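Local structure of secretin XcpQ (Pseudomonas aeruginosa, 4E9J) at residues V56-K61 / L74-T79. The protein forms the outer-membrane channel through which the type II secretion system exports proteins such as elastase LasB, the part described being its N-terminal periplasmic domains. Residues are numbered along the deposited sequence; the frame is centred on the assembly and turned at random.
Sequences VSVVSK and LSVMST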
ATOM      1  N   VAL A  56      20.836  -2.802  13.636  1.00 37.18           N
ATOM      2  CA  VAL A  56      20.168  -1.728  12.910  1.00 34.98           C
ATOM      3  C   VAL A  56      21.074  -0.544  12.660  1.00 37.70           C
ATOM      4  O   VAL A  56      21.997  -0.259  13.439  1.00 36.43           O
ATOM      5  CB  VAL A  56      18.852  -1.297  13.608  1.00 36.47           C
ATOM      6  CG1 VAL A  56      17.949  -2.514  13.835  1.00 35.56           C
ATOM      7  CG2 VAL A  56      19.104  -0.555  14.917  1.00 35.29           C
ATOM      8  N   SER A  57      20.804   0.134  11.546  1.00 33.32           N
ATOM      9  CA  SER A  57      21.415   1.402  11.196  1.00 34.30           C
ATOM     10  C   SER A  57      20.222   2.342  10.943  1.00 37.72           C
ATOM     11  O   SER A  57      19.341   2.018  10.142  1.00 38.72           O
ATOM     12  CB  SER A  57      22.324   1.269   9.977  1.00 39.83           C
ATOM     13  OG  SER A  57      23.408   0.387  10.239  1.00 46.78           O
ATOM     14  N   VAL A  58      20.145   3.449  11.691  1.00 31.18           N
ATOM     15  CA  VAL A  58      19.031   4.391  11.637  1.00 29.92           C
ATOM     16  C   VAL A  58      19.597   5.771  11.456  1.00 35.55           C
ATOM     17  O   VAL A  58      20.405   6.214  12.274  1.00 35.36           O
ATOM     18  CB  VAL A  58      18.182   4.290  12.915  1.00 32.08           C
ATOM     19  CG1 VAL A  58      16.950   5.188  12.826  1.00 31.78           C
ATOM     20  CG2 VAL A  58      17.788   2.847  13.176  1.00 31.23           C
ATOM     21  N   VAL A  59      19.145   6.461  10.406  1.00 32.30           N
ATOM     22  CA  VAL A  59      19.692   7.754  10.014  1.00 32.10           C
ATOM     23  C   VAL A  59      18.619   8.752   9.638  1.00 36.25           C
ATOM     24  O   VAL A  59      17.738   8.431   8.847  1.00 33.49           O
ATOM     25  CB  VAL A  59      20.669   7.526   8.837  1.00 36.59           C
ATOM     26  CG1 VAL A  59      21.210   8.840   8.271  1.00 36.89           C
ATOM     27  CG2 VAL A  59      21.801   6.593   9.237  1.00 36.98           C
ATOM     28  N   SER A  60      18.685   9.959  10.237  1.00 34.09           N
ATOM     29  CA  SER A  60      17.839  11.086   9.877  1.00 34.08           C
ATOM     30  C   SER A  60      18.680  12.344  10.002  1.00 39.23           C
ATOM     31  O   SER A  60      19.071  12.697  11.116  1.00 38.03           O
ATOM     32  CB  SER A  60      16.604  11.173  10.766  1.00 37.08           C
ATOM     33  OG  SER A  60      15.706  12.189  10.344  1.00 34.03           O
ATOM     34  N   LYS A  61      19.008  12.968   8.858  1.00 37.13           N
ATOM     35  CA  LYS A  61      19.725  14.240   8.802  1.00 38.71           C
ATOM     36  C   LYS A  61      18.680  15.369   8.978  1.00 44.10           C
ATOM     37  O   LYS A  61      19.016  16.445   9.471  1.00 45.03           O
ATOM     38  CB  LYS A  61      20.519  14.388   7.482  1.00 41.05           C
ATOM     39  N   LEU A  74       8.531   2.969  14.810  1.00 30.93           N
ATOM     40  CA  LEU A  74       7.600   1.950  14.277  1.00 30.31           C
ATOM     41  C   LEU A  74       8.075   1.381  12.948  1.00 32.16           C
ATOM     42  O   LEU A  74       7.939   0.183  12.719  1.00 32.74           O
ATOM     43  CB  LEU A  74       6.195   2.531  14.137  1.00 30.99           C
ATOM     44  CG  LEU A  74       5.494   2.965  15.426  1.00 35.35           C
ATOM     45  CD1 LEU A  74       4.098   3.493  15.118  1.00 37.83           C
ATOM     46  CD2 LEU A  74       5.449   1.858  16.431  1.00 37.23           C
ATOM     47  N   SER A  75       8.659   2.231  12.086  1.00 26.63           N
ATOM     48  CA  SER A  75       9.206   1.829  10.802  1.00 26.72           C
ATOM     49  C   SER A  75      10.389   0.904  11.000  1.00 31.72           C
ATOM     50  O   SER A  75      10.519  -0.069  10.265  1.00 31.37           O
ATOM     51  CB  SER A  75       9.633   3.040   9.973  1.00 30.38           C
ATOM     52  OG  SER A  75       8.547   3.522   9.200  1.00 40.89           O
ATOM     53  N   VAL A  76      11.259   1.193  11.986  1.00 29.34           N
ATOM     54  CA  VAL A  76      12.411   0.330  12.274  1.00 28.62           C
ATOM     55  C   VAL A  76      11.930  -1.022  12.810  1.00 30.30           C
ATOM     56  O   VAL A  76      12.412  -2.059  12.376  1.00 30.54           O
ATOM     57  CB  VAL A  76      13.439   1.037  13.206  1.00 33.29           C
ATOM     58  CG1 VAL A  76      14.484   0.062  13.751  1.00 32.67           C
ATOM     59  CG2 VAL A  76      14.127   2.176  12.453  1.00 33.40           C
ATOM     60  N   MET A  77      10.957  -1.023  13.706  1.00 27.09           N
ATOM     61  CA  MET A  77      10.430  -2.274  14.265  1.00 27.81           C
ATOM     62  C   MET A  77       9.826  -3.121  13.137  1.00 37.39           C
ATOM     63  O   MET A  77      10.200  -4.280  12.971  1.00 37.95           O
ATOM     64  CB  MET A  77       9.340  -1.974  15.310  1.00 29.68           C
ATOM     65  CG  MET A  77       9.829  -1.488  16.695  1.00 31.76           C
ATOM     66  SD  MET A  77      11.221  -2.354  17.481  1.00 35.70           S
ATOM     67  CE  MET A  77      12.509  -1.333  17.017  1.00 32.82           C
ATOM     68  N   SER A  78       8.921  -2.525  12.344  1.00 34.90           N
ATOM     69  CA  SER A  78       8.312  -3.181  11.192  1.00 34.73           C
ATOM     70  C   SER A  78       9.352  -3.669  10.185  1.00 38.38           C
ATOM     71  O   SER A  78       9.215  -4.793   9.706  1.00 37.78           O
ATOM     72  CB  SER A  78       7.300  -2.265  10.509  1.00 39.79           C
ATOM     73  OG  SER A  78       6.796  -2.845   9.320  1.00 57.70           O
ATOM     74  N   THR A  79      10.438  -2.894   9.939  1.00 34.20           N
ATOM     75  CA  THR A  79      11.502  -3.328   9.015  1.00 34.27           C
ATOM     76  C   THR A  79      12.107  -4.670   9.433  1.00 39.32           C
ATOM     77  O   THR A  79      12.384  -5.486   8.570  1.00 39.14           O
ATOM     78  CB  THR A  79      12.616  -2.260   8.876  1.00 39.97           C
ATOM     79  OG1 THR A  79      12.092  -1.106   8.195  1.00 39.54           O
ATOM     80  CG2 THR A  79      13.880  -2.775   8.109  1.00 33.75           C
TER
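Val58 and Val76 meet in the apolar core of the N0 domain, where helix 66-79 packs against one face of strand 55-61. The tight spot is a pair of methyl groups, CG2 of Val58 and CG2 of Val76, 3.8 Å apart. With CG1 anti to the backbone N (chi1 168°), Val76 puts CG2 against Val58 and CG1 toward Val56; its CG2 also lies 4.1 Å from Val58 CG1, so it faces both prongs of that valine.

Two residues back along the strand, on the same face, Val56 adds a looser touch, its CG1 4.3 Å from Val76 CG1. One helix residue thus spans two strand residues through its two branches, and Phe34 of helix 31-42 packs on all three valines.

No hydrogen bond joins the two segments. The backbone of 55-61 is instead paired with strand 21-30 and, in parallel, with strand 114-119, assigned to N1, so that the sheet probably runs across the N0-N1 boundary. Leu74 and Ser78 form the solvent side of the helix. Ser75 is buried, its OG hydrogen-bonded to His141 NE2 of the neighbouring strand 141-145. Beyond Val76, Thr79 OG1, also hydrogen-bonded to Ser154 OG, donates a hydrogen bond to Ser75 O (2.8 Å), a carbonyl oxygen that Thr79 N approaches from the opposite face of its plane.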